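Long-range contacts in NS3-like protein (Alongshan virus, PDB 6M40), which is an NS3-like RNA helicase that probably hydrolyses ATP and other ribonucleoside triphosphates to drive RNA unwinding: residues L21-H26 with A144-T149; V49-P54 with S112-E117; V57-M62 with V90-T95. All coordinates share one frame; numbering follows the deposited sequence.

Contact 1: residues L21-H26 with A144-T149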
loop_
_atom_site.group_PDB
_atom_site.type_symbol
_atom_site.label_atom_id
_atom_site.label_comp_id
_atom_site.label_asym_id
_atom_site.label_seq_id
_atom_site.Cartn_x
_atom_site.Cartn_y
_atom_site.Cartn_z
ATOM N N LEU A 21 7.740 15.144 -11.050
ATOM C CA LEU A 21 8.774 15.577 -10.119
ATOM C C LEU A 21 8.662 14.766 -8.836
ATOM O O LEU A 21 7.744 14.979 -8.041
ATOM C CB LEU A 21 8.656 17.076 -9.839
ATOM C CG LEU A 21 9.854 17.817 -9.240
ATOM C CD1 LEU A 21 9.519 18.242 -7.813
ATOM C CD2 LEU A 21 11.125 16.999 -9.276
ATOM N N GLN A 22 9.601 13.844 -8.636
ATOM C CA GLN A 22 9.673 13.098 -7.387
ATOM C C GLN A 22 10.230 13.971 -6.271
ATOM O O GLN A 22 11.094 14.823 -6.494
ATOM C CB GLN A 22 10.569 11.870 -7.538
ATOM C CG GLN A 22 10.109 10.844 -8.541
ATOM C CD GLN A 22 10.893 9.553 -8.412
ATOM O OE1 GLN A 22 10.410 8.579 -7.838
ATOM N NE2 GLN A 22 12.109 9.541 -8.939
ATOM N N LEU A 23 9.751 13.723 -5.055
ATOM C CA LEU A 23 10.277 14.373 -3.859
ATOM C C LEU A 23 10.376 13.327 -2.763
ATOM O O LEU A 23 9.350 12.892 -2.231
ATOM C CB LEU A 23 9.393 15.536 -3.422
ATOM C CG LEU A 23 9.325 16.740 -4.359
ATOM C CD1 LEU A 23 8.590 17.840 -3.629
ATOM C CD2 LEU A 23 10.702 17.201 -4.794
ATOM N N PHE A 24 11.601 12.941 -2.416
ATOM C CA PHE A 24 11.817 11.938 -1.377
ATOM C C PHE A 24 11.526 12.578 -0.024
ATOM O O PHE A 24 12.351 13.309 0.527
ATOM C CB PHE A 24 13.232 11.381 -1.479
ATOM C CG PHE A 24 13.454 10.526 -2.703
ATOM C CD1 PHE A 24 13.518 11.099 -3.963
ATOM C CD2 PHE A 24 13.602 9.153 -2.595
ATOM C CE1 PHE A 24 13.721 10.316 -5.094
ATOM C CE2 PHE A 24 13.807 8.370 -3.723
ATOM C CZ PHE A 24 13.863 8.950 -4.969
ATOM N N SER A 25 10.324 12.326 0.495
ATOM C CA SER A 25 9.889 12.828 1.789
ATOM C C SER A 25 9.956 11.696 2.800
ATOM O O SER A 25 9.437 10.608 2.542
ATOM C CB SER A 25 8.465 13.366 1.708
ATOM O OG SER A 25 7.533 12.308 1.667
ATOM N N HIS A 26 10.590 11.944 3.944
ATOM C CA HIS A 26 10.763 10.884 4.924
ATOM C C HIS A 26 9.415 10.562 5.566
ATOM O O HIS A 26 8.483 11.368 5.523
ATOM C CB HIS A 26 11.844 11.260 5.949
ATOM C CG HIS A 26 11.393 12.153 7.064
ATOM N ND1 HIS A 26 11.940 13.400 7.277
ATOM C CD2 HIS A 26 10.487 11.966 8.052
ATOM C CE1 HIS A 26 11.371 13.953 8.333
ATOM N NE2 HIS A 26 10.482 13.105 8.821
ATOM N N ALA A 144 1.356 19.268 -14.279
ATOM C CA ALA A 144 2.489 18.532 -13.742
ATOM C C ALA A 144 2.000 17.544 -12.690
ATOM O O ALA A 144 0.847 17.598 -12.244
ATOM C CB ALA A 144 3.531 19.482 -13.130
ATOM N N CYS A 145 2.894 16.629 -12.299
ATOM C CA CYS A 145 2.659 15.701 -11.201
ATOM C C CYS A 145 3.745 15.892 -10.150
ATOM O O CYS A 145 4.879 16.256 -10.465
ATOM C CB CYS A 145 2.643 14.241 -11.692
ATOM S SG CYS A 145 2.493 12.970 -10.406
ATOM N N ILE A 146 3.393 15.632 -8.896
ATOM C CA ILE A 146 4.350 15.622 -7.803
ATOM C C ILE A 146 4.220 14.279 -7.097
ATOM O O ILE A 146 3.213 14.017 -6.425
ATOM C CB ILE A 146 4.136 16.785 -6.828
ATOM C CG1 ILE A 146 4.432 18.110 -7.536
ATOM C CG2 ILE A 146 5.039 16.630 -5.608
ATOM C CD1 ILE A 146 4.234 19.326 -6.682
ATOM N N GLU A 147 5.234 13.438 -7.246
ATOM C CA GLU A 147 5.329 12.179 -6.529
ATOM C C GLU A 147 6.127 12.369 -5.247
ATOM O O GLU A 147 7.153 13.056 -5.236
ATOM C CB GLU A 147 6.024 11.120 -7.383
ATOM C CG GLU A 147 5.135 10.295 -8.263
ATOM C CD GLU A 147 5.895 9.155 -8.893
ATOM O OE1 GLU A 147 6.882 8.687 -8.289
ATOM O OE2 GLU A 147 5.515 8.737 -9.999
HETATM N N MSE A 148 5.669 11.735 -4.174
HETATM C CA MSE A 148 6.398 11.777 -2.915
HETATM C C MSE A 148 6.322 10.425 -2.223
HETATM O O MSE A 148 5.253 9.871 -2.010
HETATM C CB MSE A 148 5.878 12.890 -1.996
HETATM C CG MSE A 148 4.397 13.216 -2.151
HETATM SE SE MSE A 148 3.900 14.735 -1.012
HETATM C CE MSE A 148 3.869 13.806 0.717
ATOM N N THR A 149 7.499 9.901 -1.888
ATOM C CA THR A 149 7.638 8.555 -1.356
ATOM C C THR A 149 8.794 8.513 -0.369
ATOM O O THR A 149 9.638 9.410 -0.325
ATOM C CB THR A 149 7.922 7.529 -2.459
ATOM O OG1 THR A 149 9.051 7.983 -3.216
ATOM C CG2 THR A 149 6.734 7.345 -3.352
#

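Contact 2: residues V49-P54 with S112-E117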
loop_
_atom_site.group_PDB
_atom_site.type_symbol
_atom_site.label_atom_id
_atom_site.label_comp_id
_atom_site.label_asym_id
_atom_site.label_seq_id
_atom_site.Cartn_x
_atom_site.Cartn_y
_atom_site.Cartn_z
ATOM N N VAL A 49 -6.498 20.374 -9.359
ATOM C CA VAL A 49 -5.416 19.528 -8.872
ATOM C C VAL A 49 -5.998 18.433 -7.992
ATOM O O VAL A 49 -6.707 18.716 -7.021
ATOM C CB VAL A 49 -4.347 20.313 -8.088
ATOM C CG1 VAL A 49 -3.436 19.342 -7.348
ATOM C CG2 VAL A 49 -3.549 21.196 -9.023
ATOM N N TYR A 50 -5.674 17.190 -8.318
ATOM C CA TYR A 50 -6.168 16.030 -7.592
ATOM C C TYR A 50 -5.100 15.553 -6.627
ATOM O O TYR A 50 -3.925 15.474 -6.990
ATOM C CB TYR A 50 -6.564 14.921 -8.566
ATOM C CG TYR A 50 -7.884 15.197 -9.248
ATOM C CD1 TYR A 50 -7.968 16.043 -10.353
ATOM C CD2 TYR A 50 -9.051 14.619 -8.780
ATOM C CE1 TYR A 50 -9.188 16.296 -10.969
ATOM C CE2 TYR A 50 -10.272 14.868 -9.391
ATOM C CZ TYR A 50 -10.332 15.703 -10.479
ATOM O OH TYR A 50 -11.551 15.937 -11.067
ATOM N N VAL A 51 -5.500 15.277 -5.392
ATOM C CA VAL A 51 -4.585 14.828 -4.352
ATOM C C VAL A 51 -5.044 13.455 -3.891
ATOM O O VAL A 51 -6.225 13.265 -3.585
ATOM C CB VAL A 51 -4.535 15.820 -3.174
ATOM C CG1 VAL A 51 -3.512 15.352 -2.144
ATOM C CG2 VAL A 51 -4.197 17.226 -3.667
ATOM N N ALA A 52 -4.117 12.504 -3.834
ATOM C CA ALA A 52 -4.494 11.133 -3.534
ATOM C C ALA A 52 -3.450 10.469 -2.649
ATOM O O ALA A 52 -2.244 10.714 -2.772
ATOM C CB ALA A 52 -4.691 10.297 -4.800
ATOM N N GLY A 53 -3.938 9.611 -1.767
ATOM C CA GLY A 53 -3.097 8.839 -0.890
ATOM C C GLY A 53 -3.662 7.454 -0.683
ATOM O O GLY A 53 -4.856 7.207 -0.861
ATOM N N PRO A 54 -2.820 6.540 -0.268
ATOM C CA PRO A 54 -3.201 5.123 -0.286
ATOM C C PRO A 54 -4.491 4.826 0.462
ATOM O O PRO A 54 -5.494 4.463 -0.159
ATOM C CB PRO A 54 -1.992 4.436 0.359
ATOM C CG PRO A 54 -1.331 5.513 1.191
ATOM C CD PRO A 54 -1.549 6.783 0.444
ATOM N N SER A 112 -3.479 18.748 -12.816
ATOM C CA SER A 112 -2.240 18.319 -12.183
ATOM C C SER A 112 -2.568 17.425 -10.992
ATOM O O SER A 112 -3.648 17.512 -10.399
ATOM C CB SER A 112 -1.406 19.526 -11.750
ATOM O OG SER A 112 -0.842 20.158 -12.880
ATOM N N TYR A 113 -1.635 16.534 -10.668
ATOM C CA TYR A 113 -1.849 15.507 -9.657
ATOM C C TYR A 113 -0.767 15.633 -8.588
ATOM O O TYR A 113 0.328 16.134 -8.854
ATOM C CB TYR A 113 -1.884 14.109 -10.323
ATOM C CG TYR A 113 -2.876 14.044 -11.493
ATOM C CD1 TYR A 113 -2.522 14.505 -12.763
ATOM C CD2 TYR A 113 -4.170 13.545 -11.324
ATOM C CE1 TYR A 113 -3.419 14.468 -13.828
ATOM C CE2 TYR A 113 -5.080 13.505 -12.395
ATOM C CZ TYR A 113 -4.689 13.966 -13.638
ATOM O OH TYR A 113 -5.564 13.931 -14.701
ATOM N N VAL A 114 -1.109 15.256 -7.356
ATOM C CA VAL A 114 -0.149 15.130 -6.260
ATOM C C VAL A 114 -0.404 13.777 -5.612
ATOM O O VAL A 114 -1.485 13.553 -5.053
ATOM C CB VAL A 114 -0.284 16.254 -5.209
ATOM C CG1 VAL A 114 0.463 15.878 -3.943
ATOM C CG2 VAL A 114 0.232 17.588 -5.749
ATOM N N LEU A 115 0.575 12.884 -5.675
ATOM C CA LEU A 115 0.425 11.531 -5.165
ATOM C C LEU A 115 1.358 11.309 -3.986
ATOM O O LEU A 115 2.548 11.621 -4.060
ATOM C CB LEU A 115 0.720 10.504 -6.255
ATOM C CG LEU A 115 -0.347 10.242 -7.319
ATOM C CD1 LEU A 115 -0.676 11.469 -8.135
ATOM C CD2 LEU A 115 0.164 9.119 -8.204
ATOM N N ASP A 116 0.811 10.764 -2.908
ATOM C CA ASP A 116 1.537 10.536 -1.671
ATOM C C ASP A 116 1.619 9.042 -1.412
ATOM O O ASP A 116 0.645 8.312 -1.615
ATOM C CB ASP A 116 0.848 11.242 -0.492
ATOM C CG ASP A 116 1.587 11.076 0.822
ATOM O OD1 ASP A 116 2.784 10.747 0.811
ATOM O OD2 ASP A 116 0.951 11.272 1.878
ATOM N N GLU A 117 2.790 8.590 -0.969
ATOM C CA GLU A 117 3.024 7.172 -0.699
ATOM C C GLU A 117 2.977 6.353 -1.986
ATOM O O GLU A 117 2.389 5.268 -2.037
ATOM C CB GLU A 117 2.019 6.632 0.314
ATOM C CG GLU A 117 2.023 7.346 1.652
ATOM C CD GLU A 117 3.196 6.947 2.523
ATOM O OE1 GLU A 117 3.324 5.749 2.839
ATOM O OE2 GLU A 117 3.994 7.829 2.891
#

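Contact 3: residues V57-M62 with V90-T95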
loop_
_atom_site.group_PDB
_atom_site.type_symbol
_atom_site.label_atom_id
_atom_site.label_comp_id
_atom_site.label_asym_id
_atom_site.label_seq_id
_atom_site.Cartn_x
_atom_site.Cartn_y
_atom_site.Cartn_z
ATOM N N VAL A 57 -7.250 7.328 5.728
ATOM C CA VAL A 57 -6.751 8.127 6.843
ATOM C C VAL A 57 -5.730 9.145 6.353
ATOM O O VAL A 57 -5.676 10.276 6.849
ATOM C CB VAL A 57 -6.172 7.214 7.941
ATOM C CG1 VAL A 57 -7.247 6.260 8.454
ATOM C CG2 VAL A 57 -4.967 6.456 7.424
ATOM N N VAL A 58 -4.902 8.767 5.378
ATOM C CA VAL A 58 -3.992 9.742 4.785
ATOM C C VAL A 58 -4.779 10.772 3.990
ATOM O O VAL A 58 -4.428 11.957 3.962
ATOM C CB VAL A 58 -2.941 9.043 3.903
ATOM C CG1 VAL A 58 -2.056 10.078 3.205
ATOM C CG2 VAL A 58 -2.091 8.082 4.735
ATOM N N ALA A 59 -5.853 10.338 3.329
ATOM C CA ALA A 59 -6.681 11.274 2.579
ATOM C C ALA A 59 -7.316 12.298 3.512
ATOM O O ALA A 59 -7.385 13.490 3.188
ATOM C CB ALA A 59 -7.745 10.511 1.790
ATOM N N ARG A 60 -7.772 11.853 4.687
ATOM C CA ARG A 60 -8.270 12.793 5.687
ATOM C C ARG A 60 -7.140 13.657 6.245
ATOM O O ARG A 60 -7.319 14.863 6.446
ATOM C CB ARG A 60 -8.987 12.040 6.814
ATOM C CG ARG A 60 -10.490 11.842 6.576
ATOM C CD ARG A 60 -11.231 11.277 7.796
ATOM N NE ARG A 60 -11.699 9.908 7.584
ATOM C CZ ARG A 60 -11.213 8.837 8.209
ATOM N NH1 ARG A 60 -10.242 8.965 9.101
ATOM N NH2 ARG A 60 -11.704 7.634 7.944
ATOM N N GLU A 61 -5.968 13.066 6.498
ATOM C CA GLU A 61 -4.834 13.868 6.947
ATOM C C GLU A 61 -4.499 14.964 5.943
ATOM O O GLU A 61 -4.103 16.069 6.327
ATOM C CB GLU A 61 -3.594 13.002 7.160
ATOM C CG GLU A 61 -3.622 12.023 8.309
ATOM C CD GLU A 61 -2.372 11.157 8.331
ATOM O OE1 GLU A 61 -1.388 11.516 7.651
ATOM O OE2 GLU A 61 -2.374 10.118 9.018
HETATM N N MSE A 62 -4.604 14.660 4.655
HETATM C CA MSE A 62 -4.294 15.626 3.609
HETATM C C MSE A 62 -5.389 16.671 3.561
HETATM O O MSE A 62 -5.128 17.862 3.384
HETATM C CB MSE A 62 -4.128 14.920 2.257
HETATM C CG MSE A 62 -2.835 14.120 2.182
HETATM SE SE MSE A 62 -2.479 13.314 0.442
HETATM C CE MSE A 62 -3.794 11.867 0.465
ATOM N N VAL A 90 -9.289 15.843 -3.076
ATOM C CA VAL A 90 -8.460 14.879 -2.373
ATOM C C VAL A 90 -9.250 13.587 -2.264
ATOM O O VAL A 90 -10.450 13.601 -1.964
ATOM C CB VAL A 90 -8.025 15.373 -0.975
ATOM C CG1 VAL A 90 -7.208 16.642 -1.085
ATOM C CG2 VAL A 90 -9.231 15.578 -0.088
ATOM N N THR A 91 -8.571 12.472 -2.489
ATOM C CA THR A 91 -9.198 11.163 -2.437
ATOM C C THR A 91 -8.088 10.145 -2.197
ATOM O O THR A 91 -6.994 10.509 -1.763
ATOM C CB THR A 91 -10.007 10.922 -3.723
ATOM O OG1 THR A 91 -10.383 9.544 -3.821
ATOM C CG2 THR A 91 -9.231 11.346 -4.960
ATOM N N THR A 92 -8.378 8.875 -2.434
ATOM C CA THR A 92 -7.381 7.821 -2.319
ATOM C C THR A 92 -6.877 7.430 -3.704
ATOM O O THR A 92 -7.462 7.792 -4.729
ATOM C CB THR A 92 -7.974 6.605 -1.608
ATOM O OG1 THR A 92 -8.852 5.906 -2.505
ATOM C CG2 THR A 92 -8.763 7.054 -0.397
ATOM N N HIS A 93 -5.764 6.692 -3.727
ATOM C CA HIS A 93 -5.263 6.147 -4.984
ATOM C C HIS A 93 -6.365 5.402 -5.718
ATOM O O HIS A 93 -6.727 5.741 -6.848
ATOM C CB HIS A 93 -4.085 5.206 -4.729
ATOM C CG HIS A 93 -2.839 5.898 -4.263
ATOM N ND1 HIS A 93 -1.884 5.267 -3.499
ATOM C CD2 HIS A 93 -2.379 7.155 -4.479
ATOM C CE1 HIS A 93 -0.892 6.105 -3.255
ATOM N NE2 HIS A 93 -1.167 7.257 -3.839
ATOM N N GLN A 94 -6.907 4.375 -5.070
ATOM C CA GLN A 94 -7.940 3.547 -5.673
ATOM C C GLN A 94 -9.030 4.393 -6.325
ATOM O O GLN A 94 -9.223 4.329 -7.543
ATOM C CB GLN A 94 -8.525 2.606 -4.618
ATOM C CG GLN A 94 -8.927 1.240 -5.173
ATOM C CD GLN A 94 -8.989 0.153 -4.112
ATOM O OE1 GLN A 94 -8.458 0.297 -3.006
ATOM N NE2 GLN A 94 -9.637 -0.948 -4.454
ATOM N N THR A 95 -9.753 5.201 -5.550
ATOM C CA THR A 95 -10.939 5.798 -6.152
ATOM C C THR A 95 -10.614 6.963 -7.083
ATOM O O THR A 95 -11.512 7.435 -7.779
ATOM C CB THR A 95 -11.973 6.267 -5.108
ATOM O OG1 THR A 95 -11.566 7.489 -4.481
ATOM C CG2 THR A 95 -12.234 5.192 -4.063
#

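Contact 1: residues L21-H26 with A144-T149
C145 begins the pairing with strand 21-24: its carbonyl oxygen accepts from L21 N at 3.1 Å. I146 turns to the same face as L21 and L23. Its CG2 branch lies 4.2 Å from L23 CD1, a loose apolar touch, and both side chains also rest on Y38 of helix 31-42. E147 uses both of its backbone polar groups. Its N donates to L21 O, and its O accepts from L23 N at 2.7 Å. On the face opposite I146, the E147 side chain runs alongside that of Q22 in the same direction. The amide and carboxylate planes are nearly perpendicular, 88° apart. The two OE1 atoms, of Q22 and E147, stay 3.6 Å apart, and each group has its polar partner elsewhere: Q22 NE2 bonds E159 and E147 OE2 bonds H133. M148, a selenomethionine, brings CB to 3.5 Å from L23 O. Its CB and CE both lie near S25 OG. T149 O receives a weak bond from S25 N, the last tie of the pair. Parallel pairing of this kind belongs to the RecA-like sheet of P-loop helicases, where the first strand leads into the phosphate-binding loop that holds K31, and T149 opens the TAT sequence of motif III.

Contact 2: residues V49-P54 with S112-E117
V114, Y50 and S112 lose the most surface where strands 49-53 and 112-116 pair in parallel. The two are neighbours inside the RecA-like sheet of the helicase DEAD domain. The second strand runs into D116 and E117, the first residues of the DETH form of motif II. V114 uses both its backbone N and its backbone O. Its N donates to Y50 O at 2.8 Å, and its O accepts from A52 N at 3.1 Å. The V114 side chain shares a face of the sheet with V49 and V51. Its CG2 lies 4.4 Å from V49 CG1, and its CB meets V51 CG2 at a similar range.

Y50 points to the opposite face. Its N donates to S112 O at 2.9 Å. With CG anti to the carbonyl carbon (chi1 -76°), the Y50 ring stands beside that of Y113, whose CD2 comes 3.9 Å from Y50 CB. The Y50 hydroxyl bonds that of Y99 in helix 93-102, while helix 123-136 packs on Y113. S112 returns to the valine face. Its CB meets V49 CG2 at 3.8 Å, and its OG accepts from A144 N, just before strand 145-149.

Toward the motif II end, D116 N donates to A52 O, and D116 OD1 makes a salt bridge with K31 of the phosphate-binding loop. Beyond it the P54 ring meets the start of the E117 side chain, CD of P54 lying 3.6 Å from CB of E117.

Contact 3: residues V57-M62 with V90-T95
The carbonyl oxygen of T91 is met by two methyl groups of helix 57-62: A59 CB lies 3.6 Å away and M62 CE 4.1 Å. The same oxygen is paired with the backbone of G53 in the adjoining strand, so its polar demand is met within the sheet. A59 CB also approaches T92 CG2 at 4.2 Å. M62, a selenomethionine, bends at its last torsion (chi3 -73°), which turns CE in toward the strand. Its side chain also touches V51 and D116. V90 adds its CG2 branch, 4.3 Å from A59 O. The helix runs nearly antiparallel to strand 90-92, with the short axes 168° apart, and it lies against a face of the sheet, as expected of the connection in a beta-alpha-beta crossover. T91 points its own side chain away from the helix, where OG1 bonds M75 O of the edge strand 72-75. T92 then acts as N-cap of the following helix: its OG1 accepts from T95 N at 3.3 Å in a nearly straight bond. Methyl groups thus pack on backbone carbonyls, which implies van der Waals contact between helix and strand, with the directional bonds kept within the sheet and at the cap.

From the N terminus, the chain passes strand 21-24, strand 49-53 and helix 57-62 before any contact closes. Contact 3 closes first, when strand 90-92 returns to pack against the helix. Contact 2 closes next, with strand 112-116, and contact 1 last, with strand 145-149. The three loops are therefore concentric and none crosses another. Contact 2 is the middle one in space as well. Its strands adjoin 145-149 of contact 1 on one side and 90-92 of contact 3 on the other. Contacts 1 and 3 do not touch, their nearest atoms being about 6 Å apart. Contacts 1 and 2 join strands of the parallel sheet and contact 3 sets helix 57-62 on its face; five of six strands take part.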